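Pectate lyase (Bacillus subtilis, PDB 5AMV) cleaves the alpha-1,4-linked galacturonan of pectate by calcium-dependent beta-elimination, leaving oligosaccharides with unsaturated sugars at their non-reducing ends. Local coordinates at residues Y88-P94 and K213-R217; H269-Y273 and V389-A393; N11-Y17 and W371-G377; A344-S348 and N358-A362. One frame throughout, in Å; residues are numbered along the deposited sequence. Where two conformers were deposited one is given.

Interaction 1: Y88-P94 and K213-R217; sequences YLKAYDP and KYYGR
Tyr214 and Tyr215, at the start of a type I' beta turn that ends at Arg217, face the C-terminal part of helix 85-92 across a wide backbone gap. The alpha carbons of Leu89 and Tyr214 are 7.9 Å apart and those of Asp93 and Tyr215 7.2 Å, so side chains must bridge the segments. The turn closes a two-stranded hairpin, with Tyr214 and Arg217 exchanging a pair of backbone hydrogen bonds, while the helical segment leads through Asp93 into the next helix. The hydroxyl of Tyr215 spans the gap most directly: OH donates to Leu89 O over 2.7 Å, in the carbonyl plane and on a lone pair, with a C=O...O angle of 110°. This carbonyl lies at the edge of the phenol, whereas Pro94 covers one face, its CD atom 3.7 Å from the ring centroid of Tyr215. A hydrogen bond at the rim and a CH-pi contact over the face together constrain the reach and tilt of the ring, along with Trp169, which meets it edge-to-face. Leu89 divides its branches between the two tyrosines. CD1 of Leu89 sits over the face of Tyr214, 3.9 Å from that ring's centroid, while CD2 meets Tyr214 CB and the hydroxyl end of Tyr215. Asp93 passes beside CE1 of Tyr215; it is the N-cap of helix 94-97, and its OD1 also bonds to Ser95 OG. Behind the contact, Tyr88 and Tyr92 turn their hydroxyls to Glu107 and the chain before helix 105-121. Trp179 packs against Leu89, so the hairpin and helix 85-92 meet beside strands 168-170 and 178-180.

Interaction 2: H269-Y273 and V389-A393; sequences HHNRY and VINQA
Arg272 lies stretched over the last turn of helix 382-392 and presents a flat guanidinium face to Ile390. CG1 of Ile390 is centred beneath that face, 3.9 Å from Arg272 CZ, and CG2 of the same isoleucine leans toward NH1. The arginine gets there with CG anti to the backbone N (chi1 -177°) and a chain extended through to NE, which carries its guanidinium out to Ile390 and leaves CB over Val389 and Ala393. Nearer the strand, Arg272 CB presses on CG1 of Val389 at 3.4 Å, a close approach for two carbons, and on the methyl of Ala393 at 4.0 Å. Val389 is a forked wedge: CG1 enters between Asn271 O and Arg272, whereas CG2 turns to the backbone of His270, 3.7 Å from its CA atom. The imidazole of His270 slants past the valine. Its ND1 shares a nearly straight hydrogen bond of 2.8 Å with ND1 of His269, in which either nitrogen may be the donor, and its NE2 bonds to Asp380. These contacts join the parallel beta-helix, through strand 266-274, to the C-terminal helix that packs on its outer side. No direct hydrogen bond crosses between the two segments; one water does the polar work, accepting from Arg272 NH1 at 2.9 Å. Arg272 NE meanwhile forms a salt bridge with Glu296. The chemistry is thus divided along a single side chain, with methylenes packed on methyls, a guanidinium face resting on isoleucine, NE paired with a carboxylate and NH1 bonded to a water that also donates to the Ile390 and Ala393 carbonyls.

Interaction 3: N11-Y17 and W371-G377; sequences NDGWGAY and WTPSLHG
Leu375 loses more surface than any other residue in this meeting of two irregular segments, and its branches straddle the N-terminal one. CD1 of Leu375 approaches Tyr17 at the edge of the ring, 4.0 Å from Tyr17 CB, and also lies close to Gly13 O. CD2 points the other way, to the alpha carbon of Asn11. The backbone of Leu375 contributes as well: its carbonyl oxygen receives a CA-H...O contact from Gly13, with CA and O 3.2 Å apart. Asn11 is next in buried area. In the conformer described, its CG is tucked between the backbone N and the carbonyl carbon (chi1 71°), which lays the amide along the chain at His376 and Gly377, ND2 standing 3.6 Å from Gly377 CA. The Asn11 carbonyl is turned inward to Gly13 N, spanning an inverse gamma turn centred on Asp12. Trp14 makes the third large contribution. It meets Trp371 with planes 25° apart and the rings slid so far that they barely overlap; the nearest side-chain carbons are Trp14 CZ2 and Trp371 CZ3, 3.6 Å apart. At the other end of the contact a water links the two segments, donating to Asp12 OD1 and accepting from Gly377 N. His376 folds back on its own segment, ND1 donating to Gly377 O over 2.6 Å almost in a straight line and within the imidazole plane. Both segments lie on the outside of the beta-helix, one before strand 32-35 and the other between helices 359-362 and 382-392. Beneath them, strand 287-296 carries Gln287 and His289 against Trp371, while the N-terminal segment is held by Thr236 and Thr267 of the two preceding coils.

Interaction 4: A344-S348 and N358-A362; sequences ALYDS and NASAA
Asp347 receives the start of the short helix 359-362, whose N-cap is Asn358, with both carboxylate oxygens. The two segments flank the small hairpin of strands 351-352 and 355-356, on the last coils of the parallel beta-helix. OD1 of Asp347 accepts from Ser360 N at 2.9 Å and OD2 of Asp347 from Ala359 N at 3.0 Å. Each N-H comes from the syn side, but the donor to OD1 stands 33° out of the carboxylate plane and that to OD2 less so, so the grip is two-pronged without being flat. The first torsion of Asp347 sets CG between its backbone N and carbonyl carbon (chi1 77°), which swings the acid to the helix. Because two consecutive amides at a helix start converge on it, the negative charge would probably be stabilised there. Asn358, in the conformer described, faces both ways: its OD1 takes Ala361 N at 2.9 Å, in the amide carbonyl plane, as a capping bond, and its ND2 gives a weak, bent bond to Asp347 O. The first turn of the helix thus has its amides met from within by Asn358 and from across by Asp347. Leu345 lines the same side, with CD2 of Leu345 against the methyl of Ala359 at 4.2 Å. A second shell holds these groups. Thr350 OG1 bonds to Asp347 OD2, while strand 346-348 pairs in parallel with strand 317-326. Leu345 also touches Trp310, Ile312 and Ile336. The remaining link is the hydroxyl of Ser360, anti to its backbone N, whose OG donates to Leu345 O over a short 2.6 Å, tilted 16° from the plane of that carbonyl.

Interactions 2, 3 and 4 lie within about 22 Å of one another, centre to centre, whereas interaction 1 lies far off, its centre 40 Å from interaction 2, on the other side of the chain's centre. Interactions 2 and 3 touch directly: His269 NE2 and Asp12 OD1 are 2.8 Å apart, probably hydrogen-bonded, tying the N-terminal segment to the coil that the C-terminal helix covers. Interaction 4 sits within the chain loops closed by both, its nearest atoms about 6 Å from interaction 3. None includes the calcium-binding aspartates. In interaction 1, Arg217 of the glycan pocket closes the turn but takes no part in the contact; the side chain of Tyr215 is about 13 Å from a bound galacturonate.

Interaction 1: Y88-P94 and K213-R217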
loop_
_atom_site.group_PDB
_atom_site.type_symbol
_atom_site.label_atom_id
_atom_site.label_comp_id
_atom_site.label_asym_id
_atom_site.label_seq_id
_atom_site.Cartn_x
_atom_site.Cartn_y
_atom_site.Cartn_z
ATOM N N TYR A 88 10.367 23.055 -16.011
ATOM C CA TYR A 88 9.794 22.920 -14.673
ATOM C C TYR A 88 10.929 23.021 -13.655
ATOM O O TYR A 88 10.826 23.743 -12.650
ATOM C CB TYR A 88 9.108 21.564 -14.584
ATOM C CG TYR A 88 8.416 21.321 -13.265
ATOM C CD1 TYR A 88 9.116 20.808 -12.147
ATOM C CD2 TYR A 88 7.058 21.605 -13.134
ATOM C CE1 TYR A 88 8.428 20.564 -10.934
ATOM C CE2 TYR A 88 6.385 21.358 -11.941
ATOM C CZ TYR A 88 7.083 20.848 -10.847
ATOM O OH TYR A 88 6.403 20.628 -9.664
ATOM N N LEU A 89 12.035 22.329 -13.928
ATOM C CA LEU A 89 13.192 22.343 -13.018
ATOM C C LEU A 89 13.753 23.761 -12.863
ATOM O O LEU A 89 14.070 24.195 -11.731
ATOM C CB LEU A 89 14.267 21.397 -13.545
ATOM C CG LEU A 89 13.909 19.907 -13.378
ATOM C CD1 LEU A 89 14.959 19.006 -14.069
ATOM C CD2 LEU A 89 13.799 19.516 -11.906
ATOM N N LYS A 90 13.893 24.476 -13.970
ATOM C CA LYS A 90 14.310 25.868 -13.885
ATOM C C LYS A 90 13.297 26.739 -13.123
ATOM O O LYS A 90 13.672 27.577 -12.280
ATOM C CB LYS A 90 14.540 26.463 -15.279
ATOM C CG LYS A 90 15.309 27.783 -15.228
ATOM C CD LYS A 90 15.621 28.207 -16.668
ATOM C CE LYS A 90 16.596 29.382 -16.706
ATOM N NZ LYS A 90 15.842 30.645 -16.777
ATOM N N ALA A 91 12.015 26.551 -13.393
ATOM C CA ALA A 91 10.987 27.377 -12.734
ATOM C C ALA A 91 10.999 27.285 -11.225
ATOM O O ALA A 91 10.730 28.280 -10.529
ATOM C CB ALA A 91 9.552 27.035 -13.275
ATOM N N TYR A 92 11.251 26.081 -10.697
ATOM C CA TYR A 92 11.041 25.866 -9.279
ATOM C C TYR A 92 12.325 25.537 -8.492
ATOM O O TYR A 92 12.255 25.086 -7.331
ATOM C CB TYR A 92 9.935 24.788 -9.077
ATOM C CG TYR A 92 8.697 25.215 -9.826
ATOM C CD1 TYR A 92 8.077 26.449 -9.536
ATOM C CD2 TYR A 92 8.175 24.431 -10.863
ATOM C CE1 TYR A 92 6.949 26.887 -10.245
ATOM C CE2 TYR A 92 7.065 24.844 -11.589
ATOM C CZ TYR A 92 6.453 26.078 -11.283
ATOM O OH TYR A 92 5.372 26.474 -12.009
ATOM N N ASP A 93 13.475 25.777 -9.115
ATOM C CA ASP A 93 14.747 25.560 -8.432
ATOM C C ASP A 93 14.746 26.366 -7.122
ATOM O O ASP A 93 14.519 27.571 -7.159
ATOM C CB ASP A 93 15.909 26.005 -9.324
ATOM C CG ASP A 93 17.262 25.530 -8.794
ATOM O OD1 ASP A 93 17.623 25.878 -7.661
ATOM O OD2 ASP A 93 17.941 24.750 -9.496
ATOM N N PRO A 94 14.993 25.712 -5.972
ATOM C CA PRO A 94 14.984 26.474 -4.685
ATOM C C PRO A 94 15.891 27.722 -4.702
ATOM O O PRO A 94 15.565 28.690 -3.999
ATOM C CB PRO A 94 15.522 25.451 -3.682
ATOM C CG PRO A 94 15.015 24.116 -4.252
ATOM C CD PRO A 94 15.221 24.265 -5.740
ATOM N N LYS A 213 18.404 12.250 -9.514
ATOM C CA LYS A 213 18.098 13.167 -8.426
ATOM C C LYS A 213 18.029 14.574 -8.988
ATOM O O LYS A 213 18.873 14.966 -9.794
ATOM C CB LYS A 213 19.196 13.160 -7.357
ATOM C CG LYS A 213 19.229 11.934 -6.475
ATOM C CD LYS A 213 20.418 11.989 -5.521
ATOM C CE LYS A 213 20.000 11.331 -4.216
ATOM N NZ LYS A 213 21.142 11.068 -3.298
ATOM N N TYR A 214 17.039 15.333 -8.540
ATOM C CA TYR A 214 16.912 16.728 -8.942
ATOM C C TYR A 214 16.805 17.528 -7.668
ATOM O O TYR A 214 16.043 17.154 -6.773
ATOM C CB TYR A 214 15.662 16.974 -9.826
ATOM C CG TYR A 214 15.628 16.214 -11.132
ATOM C CD1 TYR A 214 16.729 16.217 -11.998
ATOM C CD2 TYR A 214 14.478 15.515 -11.516
ATOM C CE1 TYR A 214 16.685 15.532 -13.215
ATOM C CE2 TYR A 214 14.425 14.817 -12.709
ATOM C CZ TYR A 214 15.525 14.827 -13.555
ATOM O OH TYR A 214 15.452 14.132 -14.732
ATOM N N TYR A 215 17.585 18.617 -7.575
ATOM C CA TYR A 215 17.691 19.383 -6.334
ATOM C C TYR A 215 18.219 18.475 -5.213
ATOM O O TYR A 215 17.860 18.626 -4.039
ATOM C CB TYR A 215 16.340 19.977 -5.920
ATOM C CG TYR A 215 15.502 20.673 -6.998
ATOM C CD1 TYR A 215 16.083 21.480 -8.003
ATOM C CD2 TYR A 215 14.108 20.563 -6.975
ATOM C CE1 TYR A 215 15.278 22.111 -8.975
ATOM C CE2 TYR A 215 13.307 21.195 -7.924
ATOM C CZ TYR A 215 13.900 21.965 -8.908
ATOM O OH TYR A 215 13.071 22.587 -9.814
ATOM N N GLY A 216 19.046 17.517 -5.618
ATOM C CA GLY A 216 19.594 16.520 -4.716
ATOM C C GLY A 216 18.641 15.461 -4.178
ATOM O O GLY A 216 19.042 14.687 -3.298
ATOM N N ARG A 217 17.409 15.412 -4.719
ATOM C CA ARG A 217 16.374 14.517 -4.195
ATOM C C ARG A 217 15.923 13.527 -5.277
ATOM O O ARG A 217 15.726 13.901 -6.435
ATOM C CB ARG A 217 15.157 15.298 -3.646
ATOM C CG ARG A 217 15.417 16.332 -2.503
ATOM C CD ARG A 217 15.900 15.696 -1.162
ATOM N NE ARG A 217 14.905 14.861 -0.473
ATOM C CZ ARG A 217 15.201 14.029 0.529
ATOM N NH1 ARG A 217 16.454 13.912 0.954
ATOM N NH2 ARG A 217 14.259 13.300 1.114
#

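Interaction 2: H269-Y273 and V389-A393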
loop_
_atom_site.group_PDB
_atom_site.type_symbol
_atom_site.label_atom_id
_atom_site.label_comp_id
_atom_site.label_asym_id
_atom_site.label_seq_id
_atom_site.Cartn_x
_atom_site.Cartn_y
_atom_site.Cartn_z
ATOM N N HIS A 269 -1.481 -9.474 8.980
ATOM C CA HIS A 269 -0.829 -10.723 9.393
ATOM C C HIS A 269 -0.359 -11.605 8.262
ATOM O O HIS A 269 -0.933 -11.599 7.194
ATOM C CB HIS A 269 -1.713 -11.485 10.423
ATOM C CG HIS A 269 -2.925 -12.167 9.837
ATOM N ND1 HIS A 269 -2.876 -13.439 9.298
ATOM C CD2 HIS A 269 -4.219 -11.756 9.726
ATOM C CE1 HIS A 269 -4.082 -13.778 8.870
ATOM N NE2 HIS A 269 -4.916 -12.781 9.120
ATOM N N HIS A 270 0.687 -12.392 8.544
ATOM C CA HIS A 270 1.314 -13.304 7.581
ATOM C C HIS A 270 1.714 -12.650 6.267
ATOM O O HIS A 270 1.780 -13.327 5.209
ATOM C CB HIS A 270 0.405 -14.513 7.345
ATOM C CG HIS A 270 0.248 -15.392 8.546
ATOM N ND1 HIS A 270 -0.804 -15.255 9.433
ATOM C CD2 HIS A 270 1.002 -16.416 9.006
ATOM C CE1 HIS A 270 -0.691 -16.165 10.390
ATOM N NE2 HIS A 270 0.409 -16.869 10.165
ATOM N N ASN A 271 1.987 -11.353 6.326
ATOM C CA ASN A 271 2.590 -10.711 5.172
ATOM C C ASN A 271 4.097 -10.837 5.105
ATOM O O ASN A 271 4.790 -10.926 6.132
ATOM C CB ASN A 271 2.210 -9.247 5.138
ATOM C CG ASN A 271 0.720 -9.053 5.140
ATOM O OD1 ASN A 271 0.030 -9.336 4.138
ATOM N ND2 ASN A 271 0.182 -8.563 6.275
ATOM N N ARG A 272 4.607 -10.850 3.872
ATOM C CA ARG A 272 6.038 -10.900 3.620
ATOM C C ARG A 272 6.506 -9.576 3.043
ATOM O O ARG A 272 5.860 -9.075 2.126
ATOM C CB ARG A 272 6.317 -12.037 2.624
ATOM C CG ARG A 272 7.803 -12.248 2.332
ATOM C CD ARG A 272 7.961 -13.450 1.370
ATOM N NE ARG A 272 9.390 -13.695 1.142
ATOM C CZ ARG A 272 9.857 -14.523 0.211
ATOM N NH1 ARG A 272 9.005 -15.170 -0.586
ATOM N NH2 ARG A 272 11.159 -14.714 0.089
ATOM N N TYR A 273 7.592 -9.022 3.600
ATOM C CA TYR A 273 8.176 -7.751 3.109
ATOM C C TYR A 273 9.627 -8.037 2.803
ATOM O O TYR A 273 10.428 -8.233 3.717
ATOM C CB TYR A 273 8.082 -6.628 4.170
ATOM C CG TYR A 273 6.660 -6.343 4.664
ATOM C CD1 TYR A 273 6.083 -7.103 5.678
ATOM C CD2 TYR A 273 5.904 -5.293 4.113
ATOM C CE1 TYR A 273 4.790 -6.848 6.132
ATOM C CE2 TYR A 273 4.638 -4.996 4.594
ATOM C CZ TYR A 273 4.077 -5.803 5.563
ATOM O OH TYR A 273 2.810 -5.589 6.037
ATOM N N VAL A 389 5.316 -17.891 6.240
ATOM C CA VAL A 389 5.093 -16.712 5.390
ATOM C C VAL A 389 5.748 -16.862 4.023
ATOM O O VAL A 389 5.097 -16.584 3.003
ATOM C CB VAL A 389 5.526 -15.436 6.128
ATOM C CG1 VAL A 389 5.637 -14.277 5.126
ATOM C CG2 VAL A 389 4.498 -15.177 7.283
ATOM N N ILE A 390 7.009 -17.315 3.982
ATOM C CA ILE A 390 7.655 -17.559 2.689
ATOM C C ILE A 390 6.838 -18.554 1.850
ATOM O O ILE A 390 6.572 -18.337 0.663
ATOM C CB ILE A 390 9.109 -18.021 2.849
ATOM C CG1 ILE A 390 9.974 -16.864 3.334
ATOM C CG2 ILE A 390 9.663 -18.566 1.524
ATOM C CD1 ILE A 390 11.454 -17.298 3.634
ATOM N N ASN A 391 6.413 -19.640 2.478
ATOM C CA ASN A 391 5.667 -20.627 1.728
ATOM C C ASN A 391 4.272 -20.146 1.269
ATOM O O ASN A 391 3.801 -20.570 0.223
ATOM C CB ASN A 391 5.494 -21.869 2.586
ATOM C CG ASN A 391 6.787 -22.665 2.739
ATOM O OD1 ASN A 391 7.692 -22.572 1.913
ATOM N ND2 ASN A 391 6.864 -23.467 3.798
ATOM N N GLN A 392 3.602 -19.311 2.073
ATOM C CA GLN A 392 2.165 -19.053 1.835
ATOM C C GLN A 392 1.785 -17.654 1.327
ATOM O O GLN A 392 0.657 -17.445 0.884
ATOM C CB GLN A 392 1.383 -19.338 3.121
ATOM C CG GLN A 392 1.551 -20.830 3.591
ATOM C CD GLN A 392 1.189 -21.096 5.061
ATOM O OE1 GLN A 392 0.300 -20.476 5.614
ATOM N NE2 GLN A 392 1.897 -22.035 5.688
ATOM N N ALA A 393 2.675 -16.679 1.494
ATOM C CA ALA A 393 2.302 -15.291 1.176
ATOM C C ALA A 393 2.450 -14.931 -0.292
ATOM O O ALA A 393 3.424 -15.265 -0.957
ATOM C CB ALA A 393 3.103 -14.300 2.032
HETATM O O HOH W 1 6.182 -15.904 -0.537
#

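Interaction 3: N11-Y17 and W371-G377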
loop_
_atom_site.group_PDB
_atom_site.type_symbol
_atom_site.label_atom_id
_atom_site.label_comp_id
_atom_site.label_asym_id
_atom_site.label_seq_id
_atom_site.Cartn_x
_atom_site.Cartn_y
_atom_site.Cartn_z
ATOM N N ASN A 11 -13.521 -14.164 12.597
ATOM C CA ASN A 11 -12.528 -13.776 13.603
ATOM C C ASN A 11 -11.267 -13.200 12.954
ATOM O O ASN A 11 -10.263 -12.933 13.647
ATOM C CB ASN A 11 -12.137 -14.990 14.465
ATOM C CG ASN A 11 -11.304 -16.016 13.706
ATOM O OD1 ASN A 11 -11.316 -16.062 12.481
ATOM N ND2 ASN A 11 -10.590 -16.865 14.443
ATOM N N ASP A 12 -11.305 -13.023 11.627
ATOM C CA ASP A 12 -10.051 -12.720 10.914
ATOM C C ASP A 12 -9.734 -11.222 10.827
ATOM O O ASP A 12 -9.837 -10.584 9.750
ATOM C CB ASP A 12 -10.039 -13.410 9.545
ATOM C CG ASP A 12 -8.663 -13.421 8.903
ATOM O OD1 ASP A 12 -7.664 -12.919 9.505
ATOM O OD2 ASP A 12 -8.579 -13.952 7.776
ATOM N N GLY A 13 -9.360 -10.661 11.979
ATOM C CA GLY A 13 -8.889 -9.280 12.044
ATOM C C GLY A 13 -9.979 -8.218 11.999
ATOM O O GLY A 13 -11.183 -8.510 11.966
ATOM N N TRP A 14 -9.542 -6.955 11.990
ATOM C CA TRP A 14 -10.440 -5.836 12.056
ATOM C C TRP A 14 -11.448 -5.810 10.879
ATOM O O TRP A 14 -12.545 -5.270 11.008
ATOM C CB TRP A 14 -9.643 -4.560 12.080
ATOM C CG TRP A 14 -9.226 -4.054 13.479
ATOM C CD1 TRP A 14 -7.970 -3.681 13.858
ATOM C CD2 TRP A 14 -10.084 -3.797 14.618
ATOM N NE1 TRP A 14 -7.974 -3.215 15.166
ATOM C CE2 TRP A 14 -9.255 -3.284 15.659
ATOM C CE3 TRP A 14 -11.463 -3.976 14.869
ATOM C CZ2 TRP A 14 -9.767 -2.910 16.932
ATOM C CZ3 TRP A 14 -11.979 -3.580 16.127
ATOM C CH2 TRP A 14 -11.114 -3.076 17.145
ATOM N N GLY A 15 -11.080 -6.381 9.723
ATOM C CA GLY A 15 -12.059 -6.448 8.613
ATOM C C GLY A 15 -13.325 -7.224 8.964
ATOM O O GLY A 15 -14.367 -7.021 8.323
ATOM N N ALA A 16 -13.243 -8.120 9.959
ATOM C CA ALA A 16 -14.409 -8.931 10.343
ATOM C C ALA A 16 -15.344 -8.227 11.348
ATOM O O ALA A 16 -16.390 -8.789 11.713
ATOM C CB ALA A 16 -13.941 -10.261 10.918
ATOM N N TYR A 17 -14.991 -7.008 11.765
ATOM C CA TYR A 17 -15.830 -6.258 12.712
ATOM C C TYR A 17 -17.225 -5.955 12.149
ATOM O O TYR A 17 -17.397 -5.782 10.939
ATOM C CB TYR A 17 -15.135 -4.951 13.143
ATOM C CG TYR A 17 -15.849 -4.289 14.309
ATOM C CD1 TYR A 17 -15.645 -4.740 15.616
ATOM C CD2 TYR A 17 -16.725 -3.224 14.087
ATOM C CE1 TYR A 17 -16.314 -4.134 16.691
ATOM C CE2 TYR A 17 -17.389 -2.601 15.140
ATOM C CZ TYR A 17 -17.184 -3.075 16.430
ATOM O OH TYR A 17 -17.852 -2.436 17.462
ATOM N N TRP A 371 -5.001 -0.388 24.145
ATOM C CA TRP A 371 -5.969 -1.390 23.701
ATOM C C TRP A 371 -5.302 -2.758 23.536
ATOM O O TRP A 371 -4.073 -2.832 23.493
ATOM C CB TRP A 371 -6.634 -0.966 22.370
ATOM C CG TRP A 371 -5.685 -1.114 21.161
ATOM C CD1 TRP A 371 -4.522 -0.431 20.935
ATOM C CD2 TRP A 371 -5.834 -2.039 20.079
ATOM N NE1 TRP A 371 -3.914 -0.884 19.760
ATOM C CE2 TRP A 371 -4.707 -1.861 19.220
ATOM C CE3 TRP A 371 -6.811 -2.976 19.737
ATOM C CZ2 TRP A 371 -4.536 -2.599 18.033
ATOM C CZ3 TRP A 371 -6.635 -3.726 18.541
ATOM C CH2 TRP A 371 -5.508 -3.510 17.716
ATOM N N THR A 372 -6.130 -3.807 23.483
ATOM C CA THR A 372 -5.681 -5.171 23.183
ATOM C C THR A 372 -6.585 -5.788 22.123
ATOM O O THR A 372 -7.828 -5.754 22.223
ATOM C CB THR A 372 -5.690 -6.089 24.409
ATOM O OG1 THR A 372 -6.932 -5.927 25.093
ATOM C CG2 THR A 372 -4.543 -5.749 25.344
ATOM N N PRO A 373 -5.973 -6.322 21.049
ATOM C CA PRO A 373 -6.806 -6.877 19.976
ATOM C C PRO A 373 -7.658 -8.023 20.475
ATOM O O PRO A 373 -7.163 -8.856 21.236
ATOM C CB PRO A 373 -5.795 -7.439 18.980
ATOM C CG PRO A 373 -4.460 -6.921 19.359
ATOM C CD PRO A 373 -4.548 -6.207 20.678
ATOM N N SER A 374 -8.910 -8.099 20.034
ATOM C CA SER A 374 -9.702 -9.301 20.316
ATOM C C SER A 374 -10.071 -10.116 19.056
ATOM O O SER A 374 -10.150 -11.366 19.120
ATOM C CB SER A 374 -10.949 -8.947 21.128
ATOM O OG SER A 374 -11.603 -7.821 20.555
ATOM N N LEU A 375 -10.272 -9.431 17.928
ATOM C CA LEU A 375 -10.627 -10.107 16.675
ATOM C C LEU A 375 -9.407 -10.583 15.911
ATOM O O LEU A 375 -8.805 -9.809 15.165
ATOM C CB LEU A 375 -11.379 -9.151 15.738
ATOM C CG LEU A 375 -12.875 -9.075 15.862
ATOM C CD1 LEU A 375 -13.396 -8.075 14.870
ATOM C CD2 LEU A 375 -13.466 -10.489 15.649
ATOM N N HIS A 376 -9.020 -11.829 16.086
ATOM C CA HIS A 376 -7.902 -12.367 15.329
ATOM C C HIS A 376 -7.972 -13.870 15.278
ATOM O O HIS A 376 -8.570 -14.500 16.157
ATOM C CB HIS A 376 -6.545 -11.923 15.933
ATOM C CG HIS A 376 -6.319 -12.425 17.328
ATOM N ND1 HIS A 376 -5.912 -13.718 17.593
ATOM C CD2 HIS A 376 -6.460 -11.818 18.528
ATOM C CE1 HIS A 376 -5.812 -13.886 18.899
ATOM N NE2 HIS A 376 -6.126 -12.745 19.489
ATOM N N GLY A 377 -7.308 -14.442 14.277
ATOM C CA GLY A 377 -7.175 -15.884 14.165
ATOM C C GLY A 377 -5.999 -16.364 14.999
ATOM O O GLY A 377 -5.444 -15.608 15.831
HETATM O O HOH W 2 -6.745 -12.280 12.120
#

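Interaction 4: A344-S348 and N358-A362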
loop_
_atom_site.group_PDB
_atom_site.type_symbol
_atom_site.label_atom_id
_atom_site.label_comp_id
_atom_site.label_asym_id
_atom_site.label_seq_id
_atom_site.Cartn_x
_atom_site.Cartn_y
_atom_site.Cartn_z
ATOM N N ALA A 344 4.316 5.227 21.870
ATOM C CA ALA A 344 3.941 3.947 22.424
ATOM C C ALA A 344 3.979 2.857 21.341
ATOM O O ALA A 344 3.650 3.120 20.184
ATOM C CB ALA A 344 2.537 4.017 23.009
ATOM N N LEU A 345 4.376 1.665 21.759
ATOM C CA LEU A 345 4.386 0.484 20.889
ATOM C C LEU A 345 4.300 -0.726 21.801
ATOM O O LEU A 345 5.133 -0.892 22.722
ATOM C CB LEU A 345 5.643 0.425 20.013
ATOM C CG LEU A 345 5.960 -0.905 19.303
ATOM C CD1 LEU A 345 4.890 -1.193 18.182
ATOM C CD2 LEU A 345 7.353 -0.851 18.728
ATOM N N TYR A 346 3.292 -1.557 21.584
ATOM C CA TYR A 346 3.301 -2.872 22.205
ATOM C C TYR A 346 3.975 -3.826 21.234
ATOM O O TYR A 346 3.528 -3.945 20.110
ATOM C CB TYR A 346 1.874 -3.385 22.482
ATOM C CG TYR A 346 1.820 -4.745 23.143
ATOM C CD1 TYR A 346 1.995 -5.925 22.413
ATOM C CD2 TYR A 346 1.631 -4.856 24.518
ATOM C CE1 TYR A 346 1.992 -7.162 23.040
ATOM C CE2 TYR A 346 1.599 -6.080 25.144
ATOM C CZ TYR A 346 1.779 -7.228 24.415
ATOM O OH TYR A 346 1.781 -8.444 25.052
ATOM N N ASP A 347 5.027 -4.513 21.665
ATOM C CA ASP A 347 5.514 -5.637 20.872
ATOM C C ASP A 347 5.955 -6.786 21.764
ATOM O O ASP A 347 6.616 -6.594 22.792
ATOM C CB ASP A 347 6.593 -5.259 19.802
ATOM C CG ASP A 347 7.950 -5.048 20.388
ATOM O OD1 ASP A 347 8.102 -4.074 21.146
ATOM O OD2 ASP A 347 8.873 -5.830 20.088
ATOM N N SER A 348 5.542 -7.966 21.359
ATOM C CA SER A 348 5.900 -9.197 22.048
ATOM C C SER A 348 6.339 -10.237 21.018
ATOM O O SER A 348 5.821 -10.297 19.905
ATOM C CB SER A 348 4.736 -9.710 22.931
ATOM O OG SER A 348 3.645 -10.266 22.193
ATOM N N ASN A 358 13.061 -6.655 22.158
ATOM C CA ASN A 358 11.876 -5.839 22.420
ATOM C C ASN A 358 12.096 -4.488 21.812
ATOM O O ASN A 358 12.826 -3.626 22.317
ATOM C CB ASN A 358 11.477 -5.699 23.891
ATOM C CG ASN A 358 10.052 -5.172 24.024
ATOM O OD1 ASN A 358 9.808 -3.966 23.904
ATOM N ND2 ASN A 358 9.093 -6.095 24.178
ATOM N N ALA A 359 11.439 -4.296 20.675
ATOM C CA ALA A 359 11.649 -3.079 19.884
ATOM C C ALA A 359 11.216 -1.806 20.602
ATOM O O ALA A 359 11.867 -0.761 20.521
ATOM C CB ALA A 359 10.860 -3.207 18.543
ATOM N N SER A 360 10.067 -1.907 21.259
ATOM C CA SER A 360 9.504 -0.782 21.988
ATOM C C SER A 360 10.473 -0.328 23.103
ATOM O O SER A 360 10.853 0.826 23.155
ATOM C CB SER A 360 8.199 -1.234 22.624
ATOM O OG SER A 360 7.593 -0.149 23.257
ATOM N N ALA A 361 10.922 -1.294 23.899
ATOM C CA ALA A 361 11.784 -1.030 25.037
ATOM C C ALA A 361 13.113 -0.463 24.549
ATOM O O ALA A 361 13.683 0.433 25.176
ATOM C CB ALA A 361 12.013 -2.314 25.807
ATOM N N ALA A 362 13.598 -0.984 23.420
ATOM C CA ALA A 362 14.875 -0.549 22.827
ATOM C C ALA A 362 14.852 0.914 22.399
ATOM O O ALA A 362 15.908 1.567 22.202
ATOM C CB ALA A 362 15.263 -1.478 21.650
#